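Local coordinates for protein endo-beta-1,2-glucanase (Talaromyces funiculosus, PDB 6IMV) that hydrolyses internal linkages of beta-1,2-glucan as a fungal endo-acting glycoside hydrolase, caught here in complex with the disaccharide sophorose, at residues M343-N348 against V380-S385; Y299-H304 against A365-I370; S416-R421 against L430-S435. All blocks are in the same frame, centred on the assembly; numbering follows the deposited sequence.

Interaction 1 of 3, residues M343-N348 against V380-S385; sequences MFASIN and VITPYS. With BGC (beta-D-glucopyranose), chain I.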
loop_
_atom_site.group_PDB
_atom_site.type_symbol
_atom_site.label_atom_id
_atom_site.label_comp_id
_atom_site.label_asym_id
_atom_site.label_seq_id
_atom_site.Cartn_x
_atom_site.Cartn_y
_atom_site.Cartn_z
ATOM N N MET A 343 1.803 13.612 -9.415
ATOM C CA MET A 343 0.621 13.574 -8.584
ATOM C C MET A 343 1.037 13.345 -7.120
ATOM O O MET A 343 2.207 13.097 -6.834
ATOM C CB MET A 343 -0.346 12.498 -9.090
ATOM C CG MET A 343 -0.826 12.755 -10.493
ATOM S SD MET A 343 -2.087 11.587 -11.076
ATOM C CE MET A 343 -1.105 10.108 -11.338
ATOM N N PHE A 344 0.062 13.449 -6.208
ATOM C CA PHE A 344 0.296 13.626 -4.779
ATOM C C PHE A 344 -0.167 12.413 -3.954
ATOM O O PHE A 344 -1.238 11.842 -4.183
ATOM C CB PHE A 344 -0.451 14.869 -4.292
ATOM C CG PHE A 344 0.093 16.167 -4.828
ATOM C CD1 PHE A 344 1.325 16.636 -4.407
ATOM C CD2 PHE A 344 -0.630 16.918 -5.744
ATOM C CE1 PHE A 344 1.825 17.836 -4.893
ATOM C CE2 PHE A 344 -0.132 18.118 -6.227
ATOM C CZ PHE A 344 1.096 18.575 -5.798
ATOM N N ALA A 345 0.655 12.068 -2.956
ATOM C CA ALA A 345 0.335 11.077 -1.947
ATOM C C ALA A 345 1.213 11.314 -0.711
ATOM O O ALA A 345 2.295 11.907 -0.812
ATOM C CB ALA A 345 0.531 9.685 -2.510
ATOM N N SER A 346 0.733 10.870 0.451
ATOM C CA SER A 346 1.513 10.896 1.676
ATOM C C SER A 346 2.900 10.300 1.393
ATOM O O SER A 346 3.019 9.220 0.785
ATOM C CB SER A 346 0.815 10.149 2.792
ATOM O OG SER A 346 -0.521 10.601 2.967
ATOM N N ILE A 347 3.950 11.003 1.826
ATOM C CA ILE A 347 5.312 10.710 1.366
ATOM C C ILE A 347 6.337 11.383 2.290
ATOM O O ILE A 347 6.050 12.409 2.928
ATOM C CB ILE A 347 5.476 11.182 -0.098
ATOM C CG1 ILE A 347 6.710 10.585 -0.766
ATOM C CG2 ILE A 347 5.482 12.707 -0.206
ATOM C CD1 ILE A 347 6.607 9.104 -1.020
ATOM N N ASN A 348 7.541 10.801 2.337
ATOM C CA ASN A 348 8.694 11.422 2.970
ATOM C C ASN A 348 9.089 12.675 2.186
ATOM O O ASN A 348 9.016 12.716 0.952
ATOM C CB ASN A 348 9.879 10.462 3.099
ATOM C CG ASN A 348 9.683 9.487 4.237
ATOM O OD1 ASN A 348 9.874 9.845 5.400
ATOM N ND2 ASN A 348 9.253 8.279 3.919
ATOM N N VAL A 380 5.716 18.627 -2.879
ATOM C CA VAL A 380 6.425 17.365 -3.120
ATOM C C VAL A 380 5.476 16.345 -3.770
ATOM O O VAL A 380 4.374 16.093 -3.263
ATOM C CB VAL A 380 7.023 16.826 -1.804
ATOM C CG1 VAL A 380 7.583 15.410 -1.956
ATOM C CG2 VAL A 380 8.075 17.782 -1.250
ATOM N N ILE A 381 5.965 15.722 -4.854
ATOM C CA ILE A 381 5.256 14.720 -5.654
ATOM C C ILE A 381 6.023 13.391 -5.572
ATOM O O ILE A 381 7.224 13.364 -5.263
ATOM C CB ILE A 381 5.095 15.183 -7.117
ATOM C CG1 ILE A 381 6.432 15.609 -7.733
ATOM C CG2 ILE A 381 4.035 16.272 -7.219
ATOM C CD1 ILE A 381 6.366 15.957 -9.198
ATOM N N THR A 382 5.323 12.291 -5.866
ATOM C CA THR A 382 5.903 10.954 -5.734
ATOM C C THR A 382 5.377 10.023 -6.824
ATOM O O THR A 382 4.188 10.024 -7.139
ATOM C CB THR A 382 5.654 10.368 -4.339
ATOM O OG1 THR A 382 6.181 9.040 -4.291
ATOM C CG2 THR A 382 4.188 10.334 -3.961
ATOM N N PRO A 383 6.250 9.162 -7.398
ATOM C CA PRO A 383 5.814 8.172 -8.385
ATOM C C PRO A 383 4.666 7.248 -7.939
ATOM O O PRO A 383 3.847 6.875 -8.772
ATOM C CB PRO A 383 7.097 7.365 -8.646
ATOM C CG PRO A 383 8.206 8.364 -8.386
ATOM C CD PRO A 383 7.708 9.142 -7.189
ATOM N N TYR A 384 4.591 6.890 -6.650
ATOM C CA TYR A 384 3.589 5.896 -6.209
ATOM C C TYR A 384 2.166 6.474 -6.255
ATOM O O TYR A 384 1.193 5.708 -6.189
ATOM C CB TYR A 384 3.956 5.309 -4.846
ATOM C CG TYR A 384 3.271 5.878 -3.633
ATOM C CD1 TYR A 384 3.808 6.960 -2.951
ATOM C CD2 TYR A 384 2.135 5.289 -3.108
ATOM C CE1 TYR A 384 3.216 7.459 -1.802
ATOM C CE2 TYR A 384 1.521 5.785 -1.964
ATOM C CZ TYR A 384 2.063 6.874 -1.304
ATOM O OH TYR A 384 1.464 7.364 -0.170
ATOM N N SER A 385 2.040 7.802 -6.393
ATOM C CA SER A 385 0.755 8.467 -6.621
ATOM C C SER A 385 0.001 7.859 -7.817
ATOM O O SER A 385 -1.220 7.973 -7.897
ATOM C CB SER A 385 0.926 9.953 -6.803
ATOM O OG SER A 385 1.672 10.249 -7.981
HETATM C C2 BGC I . 6.860 7.147 8.885
HETATM C C3 BGC I . 8.093 7.086 7.966
HETATM C C4 BGC I . 7.920 6.057 6.831
HETATM C C5 BGC I . 6.552 6.244 6.158
HETATM C C6 BGC I . 6.270 5.211 5.065
HETATM C C1 BGC I . 5.585 7.282 8.063
HETATM O O1 BGC I . 4.395 7.307 8.855
HETATM O O2 BGC I . 6.968 8.289 9.718
HETATM O O3 BGC I . 9.267 6.779 8.719
HETATM O O4 BGC I . 8.980 6.159 5.858
HETATM O O5 BGC I . 5.512 6.193 7.143
HETATM O O6 BGC I . 6.184 3.918 5.658
HETATM O O HOH W 1 3.299 13.559 -2.983
#
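Tyr384 reaches across to the backbone of Ser346 and, on the way, brings its ring close to Ala345 CB. Its OH donates to Ser346 O over 2.6 Å, lying in the carbonyl plane on a lone pair with a C=O...O angle of 138°. Ala345 CB meets the same ring obliquely, 3.4 Å from Tyr384 CZ, while Ile347 CD1 comes in at the ring edge. Ile347 owes this reach to its first torsion: with CG1 anti to the backbone N (chi1 -164°), the ethyl arm extends to Thr382, tip to tip, CD1 lying 3.3 Å from Thr382 OG1, whose hydrogen bond goes to Glu418 O. The other branch, Ile347 CG2, crosses Val380 CG1 at a slant. Were a leucine to replace Tyr384, Ser346 O would probably be left without its hydroxyl donor, and a gap would probably open beside Ala345 CB.

At the far end Phe344 turns the edge of its ring to Val380 O, Phe344 CD1 lying 3.3 Å from Val380 O, with Ile381 CG2 oblique to the ring. Val380 O is also reached by a water, which donates to it and accepts from Ala345 N, bridging the two segments. Beside this, Met343 O takes a weak bond from Thr382 N (3.4 Å). Ser385 packs against Met343, yet its OG donates back to Thr382 O (2.7 Å), nearly along the C=O axis, and Ser385 N shares that acceptor in the opening of the 3-10 turn.

Asn348 leaves the contact to donate through ND2 to O4 of the bound glucose (2.9 Å), and also bonds Glu418 OE2. In this buried setting methyl groups pack alongside main-chain carbonyls that keep their partners: Ser346 O is satisfied by the Tyr384 hydroxyl and Val380 O by the water, so the packing leaves these polar atoms paired.

Interaction 2 of 3, residues Y299-H304 against A365-I370; sequences YWFSSH and AGIPSI. With GLC (alpha-D-glucopyranose), chain D.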
loop_
_atom_site.group_PDB
_atom_site.type_symbol
_atom_site.label_atom_id
_atom_site.label_comp_id
_atom_site.label_asym_id
_atom_site.label_seq_id
_atom_site.Cartn_x
_atom_site.Cartn_y
_atom_site.Cartn_z
ATOM N N TYR A 299 -9.691 11.704 2.395
ATOM C CA TYR A 299 -9.207 12.296 3.621
ATOM C C TYR A 299 -8.350 13.508 3.234
ATOM O O TYR A 299 -8.716 14.662 3.535
ATOM C CB TYR A 299 -8.507 11.256 4.502
ATOM C CG TYR A 299 -8.308 11.721 5.922
ATOM C CD1 TYR A 299 -9.392 11.936 6.759
ATOM C CD2 TYR A 299 -7.044 11.994 6.413
ATOM C CE1 TYR A 299 -9.223 12.386 8.059
ATOM C CE2 TYR A 299 -6.855 12.432 7.715
ATOM C CZ TYR A 299 -7.948 12.636 8.537
ATOM O OH TYR A 299 -7.752 13.077 9.809
ATOM N N TRP A 300 -7.245 13.245 2.525
ATOM C CA TRP A 300 -6.499 14.266 1.769
ATOM C C TRP A 300 -6.735 14.113 0.263
ATOM O O TRP A 300 -6.387 15.009 -0.488
ATOM C CB TRP A 300 -4.998 14.180 2.058
ATOM C CG TRP A 300 -4.657 14.350 3.501
ATOM C CD1 TRP A 300 -4.713 15.501 4.226
ATOM C CD2 TRP A 300 -4.194 13.323 4.397
ATOM N NE1 TRP A 300 -4.349 15.252 5.522
ATOM C CE2 TRP A 300 -3.999 13.935 5.652
ATOM C CE3 TRP A 300 -3.930 11.953 4.262
ATOM C CZ2 TRP A 300 -3.545 13.229 6.761
ATOM C CZ3 TRP A 300 -3.486 11.252 5.359
ATOM C CH2 TRP A 300 -3.307 11.882 6.592
ATOM N N PHE A 301 -7.286 12.968 -0.149
ATOM C CA PHE A 301 -7.264 12.464 -1.538
ATOM C C PHE A 301 -5.816 12.170 -1.964
ATOM O O PHE A 301 -5.465 12.304 -3.138
ATOM C CB PHE A 301 -7.969 13.418 -2.509
ATOM C CG PHE A 301 -8.724 12.714 -3.609
ATOM C CD1 PHE A 301 -10.032 12.294 -3.408
ATOM C CD2 PHE A 301 -8.117 12.431 -4.828
ATOM C CE1 PHE A 301 -10.727 11.626 -4.405
ATOM C CE2 PHE A 301 -8.816 11.769 -5.827
ATOM C CZ PHE A 301 -10.118 11.367 -5.612
ATOM N N SER A 302 -4.987 11.771 -0.989
ATOM C CA SER A 302 -3.746 11.066 -1.233
ATOM C C SER A 302 -4.068 9.722 -1.894
ATOM O O SER A 302 -5.030 9.045 -1.474
ATOM C CB SER A 302 -2.988 10.858 0.055
ATOM O OG SER A 302 -1.957 9.893 -0.105
ATOM N N SER A 303 -3.246 9.329 -2.877
ATOM C CA SER A 303 -3.426 8.071 -3.594
ATOM C C SER A 303 -3.484 6.884 -2.619
ATOM O O SER A 303 -4.207 5.922 -2.868
ATOM C CB SER A 303 -2.343 7.871 -4.633
ATOM O OG SER A 303 -2.389 8.894 -5.610
ATOM N N HIS A 304 -2.720 6.948 -1.518
ATOM C CA HIS A 304 -2.590 5.805 -0.593
ATOM C C HIS A 304 -3.952 5.410 -0.013
ATOM O O HIS A 304 -4.139 4.253 0.343
ATOM C CB HIS A 304 -1.561 6.077 0.520
ATOM C CG HIS A 304 -2.122 6.795 1.700
ATOM N ND1 HIS A 304 -2.327 8.164 1.708
ATOM C CD2 HIS A 304 -2.531 6.349 2.904
ATOM C CE1 HIS A 304 -2.848 8.525 2.866
ATOM N NE2 HIS A 304 -2.978 7.434 3.615
ATOM N N ALA A 365 -0.750 15.426 1.598
ATOM C CA ALA A 365 -0.516 15.702 0.184
ATOM C C ALA A 365 -1.554 14.963 -0.662
ATOM O O ALA A 365 -1.567 13.728 -0.729
ATOM C CB ALA A 365 0.885 15.316 -0.206
ATOM N N GLY A 366 -2.421 15.740 -1.315
ATOM C CA GLY A 366 -3.483 15.205 -2.146
ATOM C C GLY A 366 -4.145 16.290 -2.980
ATOM O O GLY A 366 -3.466 17.054 -3.658
ATOM N N ILE A 367 -5.479 16.334 -2.917
ATOM C CA ILE A 367 -6.305 17.237 -3.720
ATOM C C ILE A 367 -7.324 17.873 -2.783
ATOM O O ILE A 367 -8.362 17.280 -2.489
ATOM C CB ILE A 367 -6.968 16.502 -4.901
ATOM C CG1 ILE A 367 -5.931 15.730 -5.724
ATOM C CG2 ILE A 367 -7.776 17.477 -5.752
ATOM C CD1 ILE A 367 -6.468 15.157 -7.007
ATOM N N PRO A 368 -7.017 19.075 -2.252
ATOM C CA PRO A 368 -7.787 19.663 -1.160
ATOM C C PRO A 368 -9.281 19.891 -1.431
ATOM O O PRO A 368 -10.069 19.753 -0.517
ATOM C CB PRO A 368 -7.133 21.031 -0.873
ATOM C CG PRO A 368 -5.919 21.141 -1.782
ATOM C CD PRO A 368 -5.855 19.886 -2.630
ATOM N N SER A 369 -9.653 20.224 -2.665
ATOM C CA SER A 369 -11.047 20.603 -2.993
ATOM C C SER A 369 -12.000 19.402 -2.910
ATOM O O SER A 369 -13.211 19.584 -2.940
ATOM C CB SER A 369 -11.127 21.269 -4.348
ATOM O OG SER A 369 -10.686 20.392 -5.379
ATOM N N ILE A 370 -11.460 18.177 -2.849
ATOM C CA ILE A 370 -12.274 16.962 -2.776
ATOM C C ILE A 370 -11.826 16.123 -1.572
ATOM O O ILE A 370 -11.880 14.890 -1.612
ATOM C CB ILE A 370 -12.182 16.179 -4.102
ATOM C CG1 ILE A 370 -10.732 15.969 -4.543
ATOM C CG2 ILE A 370 -12.998 16.880 -5.181
ATOM C CD1 ILE A 370 -10.569 15.102 -5.770
HETATM C C1 GLC D . -4.732 8.016 9.363
HETATM C C2 GLC D . -4.057 6.838 8.696
HETATM C C3 GLC D . -4.061 6.997 7.187
HETATM C C4 GLC D . -5.491 7.126 6.695
HETATM C C5 GLC D . -6.154 8.310 7.401
HETATM C C6 GLC D . -7.639 8.401 7.060
HETATM O O1 GLC D . -3.882 9.156 9.115
HETATM O O2 GLC D . -2.696 6.801 9.152
HETATM O O3 GLC D . -3.445 5.884 6.540
HETATM O O4 GLC D . -5.504 7.262 5.269
HETATM O O5 GLC D . -6.037 8.180 8.824
HETATM O O6 GLC D . -8.334 7.228 7.493
#
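Beside a sugar site holding an alpha-glucose, consistent with one unit of sophorose, the turn at Trp300 and Phe301 rests on Gly366 and Ile367. Trp300 O accepts from Ile367 N (2.9 Å) in the carbonyl plane and is approached by Gly366 CA at 3.3 Å in a CA-H...O contact; Gln376 NE2 donates to the same oxygen. With no side chain at Gly366, the two backbones can lie this close. Ser302 CB lies 3.3 Å from Ala365 O.

Phe301, with left-handed backbone angles, directs its CB toward 365-370, and its ring packs on Ile370. Ile370 CD1 stands 3.5 Å above the centroid of the Phe301 ring and only 1° off its normal, a CH-pi contact made possible by Ile370 CG1 lying between the backbone N and carbonyl carbon (chi1 50°). Ile367 CD1 crosses the same ring obliquely.

On the sugar side, His304 NE2 donates to glucose O4 (3.0 Å), its ND1 being hydrogen-bonded to Ser302 OG. The Tyr299 ring lays one face against glucose C6, an aromatic face packed on a sugar, as is common in carbohydrate-binding sites.

Interaction 3 of 3, residues S416-R421 against L430-S435; sequences STESTR and LLTWDS. With NAG (2-acetamido-2-deoxy-beta-D-glucopyranose), chain C; BGC (beta-D-glucopyranose), chain I.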
loop_
_atom_site.group_PDB
_atom_site.type_symbol
_atom_site.label_atom_id
_atom_site.label_comp_id
_atom_site.label_asym_id
_atom_site.label_seq_id
_atom_site.Cartn_x
_atom_site.Cartn_y
_atom_site.Cartn_z
ATOM N N SER A 416 12.815 3.365 -8.655
ATOM C CA SER A 416 12.373 4.755 -8.464
ATOM C C SER A 416 12.814 5.278 -7.090
ATOM O O SER A 416 12.961 4.516 -6.110
ATOM C CB SER A 416 10.885 4.897 -8.652
ATOM O OG SER A 416 10.153 4.165 -7.672
ATOM N N THR A 417 13.033 6.596 -7.042
ATOM C CA THR A 417 13.345 7.325 -5.823
ATOM C C THR A 417 12.033 7.757 -5.147
ATOM O O THR A 417 11.007 7.942 -5.828
ATOM C CB THR A 417 14.263 8.505 -6.165
ATOM O OG1 THR A 417 15.376 8.021 -6.917
ATOM C CG2 THR A 417 14.767 9.242 -4.948
ATOM N N GLU A 418 12.085 7.940 -3.821
ATOM C CA GLU A 418 10.910 8.215 -2.962
ATOM C C GLU A 418 10.054 9.363 -3.526
ATOM O O GLU A 418 8.843 9.205 -3.753
ATOM C CB GLU A 418 11.380 8.524 -1.535
ATOM C CG GLU A 418 10.272 8.975 -0.583
ATOM C CD GLU A 418 9.555 7.896 0.207
ATOM O OE1 GLU A 418 9.771 6.703 -0.085
ATOM O OE2 GLU A 418 8.763 8.251 1.112
ATOM N N SER A 419 10.668 10.536 -3.716
ATOM C CA SER A 419 9.917 11.745 -4.043
ATOM C C SER A 419 10.850 12.856 -4.522
ATOM O O SER A 419 12.041 12.814 -4.256
ATOM C CB SER A 419 9.108 12.215 -2.859
ATOM O OG SER A 419 9.947 12.772 -1.867
ATOM N N THR A 420 10.256 13.839 -5.214
ATOM C CA THR A 420 10.909 15.065 -5.646
ATOM C C THR A 420 9.979 16.253 -5.362
ATOM O O THR A 420 8.761 16.143 -5.471
ATOM C CB THR A 420 11.265 15.023 -7.139
ATOM O OG1 THR A 420 11.910 16.248 -7.488
ATOM C CG2 THR A 420 10.073 14.818 -8.051
ATOM N N ARG A 421 10.574 17.400 -5.034
ATOM C CA ARG A 421 9.853 18.650 -5.096
ATOM C C ARG A 421 9.352 18.843 -6.533
ATOM O O ARG A 421 10.065 18.509 -7.504
ATOM C CB ARG A 421 10.753 19.810 -4.663
ATOM C CG ARG A 421 10.969 19.892 -3.158
ATOM C CD ARG A 421 11.758 21.121 -2.742
ATOM N NE ARG A 421 11.055 22.346 -3.117
ATOM C CZ ARG A 421 10.141 22.973 -2.379
ATOM N NH1 ARG A 421 9.760 22.482 -1.211
ATOM N NH2 ARG A 421 9.604 24.093 -2.824
ATOM N N LEU A 430 15.784 8.375 -0.764
ATOM C CA LEU A 430 15.218 7.384 0.102
ATOM C C LEU A 430 14.468 6.351 -0.746
ATOM O O LEU A 430 13.992 6.668 -1.844
ATOM C CB LEU A 430 14.284 8.116 1.073
ATOM C CG LEU A 430 13.608 7.258 2.144
ATOM C CD1 LEU A 430 14.614 6.826 3.192
ATOM C CD2 LEU A 430 12.454 8.006 2.789
ATOM N N LEU A 431 14.402 5.117 -0.231
ATOM C CA LEU A 431 13.566 4.053 -0.768
ATOM C C LEU A 431 12.627 3.565 0.341
ATOM O O LEU A 431 13.094 3.316 1.440
ATOM C CB LEU A 431 14.446 2.887 -1.232
ATOM C CG LEU A 431 15.711 3.242 -2.008
ATOM C CD1 LEU A 431 16.606 2.016 -2.119
ATOM C CD2 LEU A 431 15.382 3.808 -3.384
ATOM N N THR A 432 11.332 3.401 0.041
ATOM C CA THR A 432 10.410 2.731 0.952
ATOM C C THR A 432 9.492 1.792 0.166
ATOM O O THR A 432 9.273 1.994 -1.029
ATOM C CB THR A 432 9.565 3.729 1.762
ATOM O OG1 THR A 432 8.712 4.442 0.867
ATOM C CG2 THR A 432 10.403 4.714 2.554
ATOM N N TRP A 433 8.956 0.775 0.856
ATOM C CA TRP A 433 7.944 -0.120 0.282
ATOM C C TRP A 433 6.761 0.705 -0.220
ATOM O O TRP A 433 6.279 0.481 -1.340
ATOM C CB TRP A 433 7.467 -1.177 1.286
ATOM C CG TRP A 433 8.492 -2.219 1.590
ATOM C CD1 TRP A 433 9.481 -2.134 2.522
ATOM C CD2 TRP A 433 8.651 -3.496 0.946
ATOM N NE1 TRP A 433 10.233 -3.273 2.517
ATOM C CE2 TRP A 433 9.753 -4.129 1.561
ATOM C CE3 TRP A 433 7.971 -4.167 -0.075
ATOM C CZ2 TRP A 433 10.195 -5.395 1.175
ATOM C CZ3 TRP A 433 8.412 -5.416 -0.456
ATOM C CH2 TRP A 433 9.513 -6.014 0.153
ATOM N N ASP A 434 6.301 1.636 0.630
ATOM C CA ASP A 434 5.113 2.457 0.360
ATOM C C ASP A 434 5.264 3.222 -0.968
ATOM O O ASP A 434 4.304 3.288 -1.743
ATOM C CB ASP A 434 4.816 3.401 1.534
ATOM C CG ASP A 434 4.090 2.750 2.707
ATOM O OD1 ASP A 434 4.618 1.790 3.268
ATOM O OD2 ASP A 434 3.005 3.241 3.083
ATOM N N SER A 435 6.447 3.796 -1.238
ATOM C CA SER A 435 6.631 4.676 -2.420
ATOM C C SER A 435 7.029 3.894 -3.680
ATOM O O SER A 435 7.166 4.487 -4.738
ATOM C CB SER A 435 7.631 5.792 -2.154
ATOM O OG SER A 435 8.964 5.318 -2.195
HETATM C C1 NAG C . 10.059 24.857 4.599
HETATM C C2 NAG C . 10.030 26.177 3.833
HETATM C C3 NAG C . 10.708 27.304 4.624
HETATM C C4 NAG C . 10.307 27.325 6.094
HETATM C C5 NAG C . 10.487 25.907 6.658
HETATM C C6 NAG C . 10.255 25.778 8.160
HETATM C C7 NAG C . 10.280 25.779 1.415
HETATM C C8 NAG C . 11.307 25.571 0.343
HETATM N N2 NAG C . 10.790 25.987 2.616
HETATM O O3 NAG C . 10.405 28.578 4.049
HETATM O O4 NAG C . 11.113 28.319 6.758
HETATM O O5 NAG C . 9.592 25.041 5.937
HETATM O O6 NAG C . 8.851 25.745 8.437
HETATM O O7 NAG C . 9.081 25.747 1.187
HETATM C C2 BGC I . 6.860 7.147 8.885
HETATM C C3 BGC I . 8.093 7.086 7.966
HETATM C C4 BGC I . 7.920 6.057 6.831
HETATM C C5 BGC I . 6.552 6.244 6.158
HETATM C C6 BGC I . 6.270 5.211 5.065
HETATM C C1 BGC I . 5.585 7.282 8.063
HETATM O O1 BGC I . 4.395 7.307 8.855
HETATM O O2 BGC I . 6.968 8.289 9.718
HETATM O O3 BGC I . 9.267 6.779 8.719
HETATM O O4 BGC I . 8.980 6.159 5.858
HETATM O O5 BGC I . 5.512 6.193 7.143
HETATM O O6 BGC I . 6.184 3.918 5.658
HETATM O O HOH W 2 9.142 5.982 -6.083
HETATM O O HOH W 3 6.943 6.450 1.897
#
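Glu418 OE1 is gripped by two hydroxyls from the facing segment. Thr432 OG1 donates over 2.7 Å to the syn lone pair of Glu418 OE1, whereas Ser435 OG, 2.6 Å from the same oxygen, arrives from above the carboxylate plane. The other oxygen, Glu418 OE2, accepts from a water that also donates to Thr432 OG1. A bend at chi2 (90°) swings the carboxylate over to these partners, after CG has left anti to the backbone N.

Residues 416-421 lie on one arm of a beta hairpin, strand 415-421, and 430-432 on the other, strand 427-432, in a larger antiparallel sheet. Glu418 N donates to Leu430 O (3.0 Å), with the donor tilted from the carbonyl plane, and the two side chains run side by side, Leu430 CD2 standing 3.9 Å from Glu418 CD. Just past the second strand Thr432 serves as N-cap of helix 433-443: its OG1 accepts from Ser435 N at 3.2 Å, so one hydroxyl caps the helix and holds the glutamate.

On the pocket side Thr432 CG2 approaches O4 of the bound glucose, and Asp434, salt-bridged to Lys82, lies near the sugar's O6. A second water joins Ser416 OG, Thr417 O and Ser435 O.

Overall arrangement
All three contacts are buried, and none is a surface patch, but their chemistry differs with their place. Interaction 1 mixes methyl packing with carbonyl acceptors, interaction 2 joins two loops through a backbone bond and an isoleucine over a phenylalanine face, and interaction 3 is polar, tying strand, hairpin partner and helix start. Interaction 1 is the go-between. Ser346 N and Ser385 O bond to Ser302 OG and Ser303 OG of interaction 2, while interaction 1 is also bonded to Glu418 of interaction 3, whose strand neighbours 380-381 in one sheet. Interactions 1 and 3 share a bound glucose; interaction 2, with its centre about 18 Å from that of interaction 3, attends a different sugar.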